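Local structure of BlEst2 (Bacillus licheniformis, 6WPX) at residues L300-F305 with T366-S371; G294-G299 with K376-F381. The protein is a lipase or esterase that probably hydrolyses ester bonds and occurs in a propeptide form, its C-terminal domain exerting autoinhibitory effects. All blocks are in the same frame, centred on the assembly; numbering follows the deposited sequence.

Contact 1 of 2, residues L300-F305 with T366-S371; sequences LREEEF and TWKIAS
Phe305 and Trp367 pack against each other at one end of this antiparallel strand pair, on the face that also carries Arg301, Glu303, Ile369 and Ser371. With chi1 at 68°, Phe305 places its CG between the backbone N and the carbonyl carbon, which folds the ring back across the partner strand. There the CB of Trp367 comes over the ring in a CH-pi contact, 3.7 Å from the Phe305 ring centroid. The indole continues past the phenyl group: the five-membered ring of Trp367 lies at 26° to the phenyl plane but is shifted well to one side, so there is little ring-on-ring contact, and Trp367 NE1 donates a hydrogen bond to Ala363 O. Next along, Ile369 CG2 presses on Glu303 CB at 3.7 Å. Beyond that CB the bent Glu303 chain turns away from the partner strand, and its OE1 meets Arg301 NE at 3.1 Å in a salt bridge approached from above the carboxylate plane.

The opposite face, with Glu302, Glu304, Lys368 and Ala370, is looser and largely open to solvent. Lys368 runs extended as far as CD and bends at chi3 (68°) to bring NZ beside the extended Glu302; NZ to OE2 of Glu302 is 3.3 Å, a salt bridge whose hydrogen bond is weak. Glu304 lays its chain across Thr366, where CD lies 3.9 Å from the methyl CG2. Between the faces runs regular backbone pairing, for example Ile369 N to Glu303 O at 2.9 Å.

Within the chain, strand 300-307 is one of the two edge strands of an antiparallel sheet, and 326-330 binds the other side of 365-372. The packed face looks inward across a beta sandwich, where Trp318, Phe379 and Phe381 of strands 313-320 and 377-386 meet it.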
loop_
_atom_site.group_PDB
_atom_site.type_symbol
_atom_site.label_atom_id
_atom_site.label_comp_id
_atom_site.label_asym_id
_atom_site.label_seq_id
_atom_site.Cartn_x
_atom_site.Cartn_y
_atom_site.Cartn_z
ATOM N N LEU A 300 12.091 8.634 27.042
ATOM C CA LEU A 300 11.506 7.328 27.261
ATOM C C LEU A 300 10.013 7.394 26.956
ATOM O O LEU A 300 9.299 8.257 27.483
ATOM C CB LEU A 300 11.731 6.856 28.709
ATOM C CG LEU A 300 10.975 5.571 29.128
ATOM C CD1 LEU A 300 11.523 4.337 28.427
ATOM C CD2 LEU A 300 11.010 5.391 30.638
ATOM N N ARG A 301 9.544 6.483 26.089
ATOM C CA ARG A 301 8.127 6.361 25.795
ATOM C C ARG A 301 7.752 4.915 25.979
ATOM O O ARG A 301 8.365 4.025 25.380
ATOM C CB ARG A 301 7.768 6.823 24.370
ATOM C CG ARG A 301 6.277 6.632 24.007
ATOM C CD ARG A 301 5.430 7.669 24.720
ATOM N NE ARG A 301 4.053 7.738 24.250
ATOM C CZ ARG A 301 3.520 8.781 23.625
ATOM N NH1 ARG A 301 4.263 9.841 23.332
ATOM N NH2 ARG A 301 2.250 8.759 23.254
ATOM N N GLU A 302 6.728 4.688 26.788
ATOM C CA GLU A 302 6.216 3.345 27.005
ATOM C C GLU A 302 4.783 3.289 26.531
ATOM O O GLU A 302 4.030 4.247 26.726
ATOM C CB GLU A 302 6.334 2.922 28.469
ATOM C CG GLU A 302 7.756 2.987 29.017
ATOM C CD GLU A 302 8.007 2.346 30.374
ATOM O OE1 GLU A 302 9.077 1.718 30.514
ATOM O OE2 GLU A 302 7.188 2.509 31.309
ATOM N N GLU A 303 4.417 2.174 25.890
ATOM C CA GLU A 303 3.056 1.925 25.417
ATOM C C GLU A 303 2.628 0.553 25.865
ATOM O O GLU A 303 3.265 -0.443 25.512
ATOM C CB GLU A 303 2.944 2.026 23.868
ATOM C CG GLU A 303 3.011 3.444 23.329
ATOM C CD GLU A 303 1.873 4.396 23.665
ATOM O OE1 GLU A 303 2.031 5.600 23.361
ATOM O OE2 GLU A 303 0.856 3.966 24.257
ATOM N N GLU A 304 1.568 0.499 26.652
ATOM C CA GLU A 304 1.037 -0.776 27.112
ATOM C C GLU A 304 0.083 -1.314 26.062
ATOM O O GLU A 304 -0.471 -0.555 25.277
ATOM C CB GLU A 304 0.294 -0.626 28.445
ATOM C CG GLU A 304 1.210 -0.383 29.630
ATOM C CD GLU A 304 0.498 -0.370 30.970
ATOM O OE1 GLU A 304 -0.737 -0.172 31.006
ATOM O OE2 GLU A 304 1.186 -0.556 31.996
ATOM N N PHE A 305 -0.083 -2.615 26.027
ATOM C CA PHE A 305 -1.040 -3.248 25.134
ATOM C C PHE A 305 -1.444 -4.589 25.699
ATOM O O PHE A 305 -0.613 -5.322 26.224
ATOM C CB PHE A 305 -0.556 -3.344 23.669
ATOM C CG PHE A 305 0.593 -4.278 23.378
ATOM C CD1 PHE A 305 1.912 -3.851 23.521
ATOM C CD2 PHE A 305 0.362 -5.559 22.903
ATOM C CE1 PHE A 305 2.980 -4.709 23.236
ATOM C CE2 PHE A 305 1.431 -6.423 22.620
ATOM C CZ PHE A 305 2.732 -5.988 22.771
ATOM N N THR A 366 -1.063 -7.794 30.042
ATOM C CA THR A 366 -0.591 -6.493 29.614
ATOM C C THR A 366 0.901 -6.538 29.332
ATOM O O THR A 366 1.723 -6.717 30.244
ATOM C CB THR A 366 -0.898 -5.412 30.678
ATOM O OG1 THR A 366 -2.254 -5.527 31.084
ATOM C CG2 THR A 366 -0.603 -3.989 30.171
ATOM N N TRP A 367 1.239 -6.347 28.077
ATOM C CA TRP A 367 2.611 -6.244 27.610
ATOM C C TRP A 367 2.910 -4.770 27.551
ATOM O O TRP A 367 1.993 -3.960 27.594
ATOM C CB TRP A 367 2.742 -6.815 26.194
ATOM C CG TRP A 367 2.716 -8.303 26.143
ATOM C CD1 TRP A 367 1.683 -9.118 26.499
ATOM C CD2 TRP A 367 3.787 -9.160 25.744
ATOM N NE1 TRP A 367 2.034 -10.429 26.315
ATOM C CE2 TRP A 367 3.319 -10.487 25.839
ATOM C CE3 TRP A 367 5.084 -8.934 25.250
ATOM C CZ2 TRP A 367 4.121 -11.592 25.523
ATOM C CZ3 TRP A 367 5.864 -10.030 24.896
ATOM C CH2 TRP A 367 5.384 -11.338 25.045
ATOM N N LYS A 368 4.184 -4.416 27.403
ATOM C CA LYS A 368 4.598 -3.024 27.339
ATOM C C LYS A 368 5.809 -2.898 26.451
ATOM O O LYS A 368 6.777 -3.658 26.582
ATOM C CB LYS A 368 4.881 -2.504 28.769
ATOM C CG LYS A 368 5.379 -1.055 28.868
ATOM C CD LYS A 368 5.474 -0.559 30.340
ATOM C CE LYS A 368 6.549 -1.234 31.163
ATOM N NZ LYS A 368 6.735 -0.566 32.487
ATOM N N ILE A 369 5.747 -1.944 25.522
ATOM C CA ILE A 369 6.882 -1.627 24.670
ATOM C C ILE A 369 7.496 -0.361 25.249
ATOM O O ILE A 369 6.776 0.493 25.772
ATOM C CB ILE A 369 6.537 -1.501 23.154
ATOM C CG1 ILE A 369 7.853 -1.473 22.292
ATOM C CG2 ILE A 369 5.686 -0.250 22.875
ATOM C CD1 ILE A 369 7.781 -2.168 21.021
ATOM N N ALA A 370 8.810 -0.246 25.161
ATOM C CA ALA A 370 9.516 0.932 25.623
ATOM C C ALA A 370 10.543 1.332 24.580
ATOM O O ALA A 370 11.259 0.486 24.060
ATOM C CB ALA A 370 10.172 0.674 26.986
ATOM N N SER A 371 10.584 2.619 24.251
ATOM C CA SER A 371 11.577 3.171 23.328
ATOM C C SER A 371 12.344 4.243 24.082
ATOM O O SER A 371 11.742 5.179 24.613
ATOM C CB SER A 371 10.913 3.786 22.101
ATOM O OG SER A 371 11.882 4.301 21.205
#

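Contact 2 of 2, residues G294-G299 with K376-F381; sequences GGENHG and KEAFLF
Phe379 lays the face of its ring flat over the main chain of Gly294 and Gly295, with Gly295 N above the ring centre. A chi1 of 75° swings the ring back onto the partner strand, and the backbone angles of Gly295 would jam any side chain against the preceding carbonyl. Trp318 also stacks with this phenyl, so an alanine here would probably leave the glycine backbone uncovered and the indole without its aromatic partner. Phe379 N to Gly295 O, 2.8 Å, is one of four backbone hydrogen bonds between 294-299 and 376-381. The pair forms the margin of the five-stranded antiparallel sheet of a beta sandwich, and strand 290-297 leaves it through an Asx turn: Asn297 OD1 accepts from Gly299 N at 3.0 Å. The same amide group crosses the Glu377 carboxylate with their planes 53° apart. Asn297 ND2 meets Glu377 OE2 at 3.0 Å on its anti side, nearly in the amide plane. Ser371 shares OE2, while Ser320 and Trp318 bind OE1, a set of partners likely to stabilise the buried negative charge. Farther out, the His298 ring and the Lys376 chain run next to each other in a common direction, with NE2 of His298 3.2 Å from CD of Lys376.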
loop_
_atom_site.group_PDB
_atom_site.type_symbol
_atom_site.label_atom_id
_atom_site.label_comp_id
_atom_site.label_asym_id
_atom_site.label_seq_id
_atom_site.Cartn_x
_atom_site.Cartn_y
_atom_site.Cartn_z
ATOM N N GLY A 294 0.742 6.045 18.224
ATOM C CA GLY A 294 1.691 6.948 17.603
ATOM C C GLY A 294 1.903 8.160 18.478
ATOM O O GLY A 294 1.151 8.399 19.418
ATOM N N GLY A 295 2.913 8.938 18.159
ATOM C CA GLY A 295 3.212 10.131 18.937
ATOM C C GLY A 295 4.635 10.555 18.711
ATOM O O GLY A 295 5.245 10.207 17.697
ATOM N N GLU A 296 5.162 11.276 19.667
ATOM C CA GLU A 296 6.525 11.758 19.677
ATOM C C GLU A 296 7.142 11.318 20.980
ATOM O O GLU A 296 6.436 11.150 21.987
ATOM C CB GLU A 296 6.551 13.287 19.565
ATOM C CG GLU A 296 6.336 13.752 18.131
ATOM C CD GLU A 296 6.185 15.251 17.914
ATOM O OE1 GLU A 296 5.924 15.987 18.893
ATOM O OE2 GLU A 296 6.308 15.685 16.748
ATOM N N ASN A 297 8.455 11.085 20.945
ATOM C CA ASN A 297 9.205 10.662 22.105
ATOM C C ASN A 297 10.522 11.429 22.151
ATOM O O ASN A 297 11.319 11.366 21.214
ATOM C CB ASN A 297 9.450 9.153 22.040
ATOM C CG ASN A 297 10.315 8.610 23.149
ATOM O OD1 ASN A 297 10.350 9.143 24.256
ATOM N ND2 ASN A 297 10.993 7.510 22.881
ATOM N N HIS A 298 10.746 12.149 23.246
ATOM C CA HIS A 298 11.963 12.934 23.448
ATOM C C HIS A 298 12.928 12.248 24.431
ATOM O O HIS A 298 13.992 12.794 24.706
ATOM C CB HIS A 298 11.605 14.347 23.936
ATOM C CG HIS A 298 10.907 15.175 22.903
ATOM N ND1 HIS A 298 9.566 14.986 22.616
ATOM C CD2 HIS A 298 11.385 16.171 22.123
ATOM C CE1 HIS A 298 9.273 15.874 21.682
ATOM N NE2 HIS A 298 10.333 16.615 21.361
ATOM N N GLY A 299 12.549 11.077 24.944
ATOM C CA GLY A 299 13.371 10.313 25.875
ATOM C C GLY A 299 12.882 8.890 26.003
ATOM O O GLY A 299 13.189 8.041 25.164
ATOM N N LYS A 376 15.248 13.157 19.462
ATOM C CA LYS A 376 13.783 13.294 19.314
ATOM C C LYS A 376 13.265 12.350 18.219
ATOM O O LYS A 376 13.908 12.230 17.168
ATOM C CB LYS A 376 13.497 14.765 19.008
ATOM C CG LYS A 376 12.044 15.189 18.982
ATOM C CD LYS A 376 11.882 16.634 18.595
ATOM C CE LYS A 376 12.931 17.524 19.230
ATOM N NZ LYS A 376 13.077 18.831 18.546
ATOM N N GLU A 377 12.158 11.664 18.495
ATOM C CA GLU A 377 11.603 10.757 17.470
ATOM C C GLU A 377 10.089 10.898 17.363
ATOM O O GLU A 377 9.474 11.274 18.316
ATOM C CB GLU A 377 11.948 9.293 17.758
ATOM C CG GLU A 377 11.114 8.699 18.872
ATOM C CD GLU A 377 11.160 7.195 19.016
ATOM O OE1 GLU A 377 11.607 6.541 18.091
ATOM O OE2 GLU A 377 10.720 6.705 20.042
ATOM N N ALA A 378 9.589 10.762 16.144
ATOM C CA ALA A 378 8.149 10.550 15.926
ATOM C C ALA A 378 8.030 9.028 15.759
ATOM O O ALA A 378 8.920 8.427 15.176
ATOM C CB ALA A 378 7.609 11.283 14.738
ATOM N N PHE A 379 6.990 8.438 16.321
ATOM C CA PHE A 379 6.853 6.998 16.227
ATOM C C PHE A 379 5.479 6.541 15.807
ATOM O O PHE A 379 4.499 7.275 15.899
ATOM C CB PHE A 379 7.249 6.332 17.570
ATOM C CG PHE A 379 6.215 6.472 18.676
ATOM C CD1 PHE A 379 5.177 5.549 18.805
ATOM C CD2 PHE A 379 6.268 7.531 19.568
ATOM C CE1 PHE A 379 4.223 5.681 19.806
ATOM C CE2 PHE A 379 5.320 7.654 20.583
ATOM C CZ PHE A 379 4.300 6.735 20.689
ATOM N N LEU A 380 5.420 5.295 15.376
ATOM C CA LEU A 380 4.198 4.589 15.039
ATOM C C LEU A 380 4.439 3.193 15.561
ATOM O O LEU A 380 5.373 2.529 15.138
ATOM C CB LEU A 380 3.932 4.601 13.523
ATOM C CG LEU A 380 2.600 3.996 13.042
ATOM C CD1 LEU A 380 1.396 4.671 13.721
ATOM C CD2 LEU A 380 2.474 4.110 11.536
ATOM N N PHE A 381 3.646 2.799 16.551
ATOM C CA PHE A 381 3.737 1.516 17.244
ATOM C C PHE A 381 2.617 0.644 16.763
ATOM O O PHE A 381 1.455 1.030 16.865
ATOM C CB PHE A 381 3.648 1.733 18.777
ATOM C CG PHE A 381 3.507 0.447 19.561
ATOM C CD1 PHE A 381 4.374 -0.625 19.340
ATOM C CD2 PHE A 381 2.502 0.299 20.507
ATOM C CE1 PHE A 381 4.232 -1.820 20.047
ATOM C CE2 PHE A 381 2.371 -0.891 21.237
ATOM C CZ PHE A 381 3.247 -1.940 21.011
#

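In the fold
From the N terminus, the chain first passes through the alpha/beta part, whose helix 163-169 later borders contact 2, and reaches strand 290-297 in one sheet of the sandwich. The turn at 298-299 carries it into strand 300-307 of the facing sheet. After 60 residues rich in strand and without helix, 366-371 returns to pair with 300-305, and contact 1 closes the inner loop. The chain then crosses back, and 376-381 joins 294-299, so contact 2 closes an outer loop in which contact 1 is nested. Where both crossings occur, Ser371 O accepts from Asn297 ND2; deeper in, Phe305 CD1 packs on Phe381 CZ at 3.4 Å, tying the two sheets together.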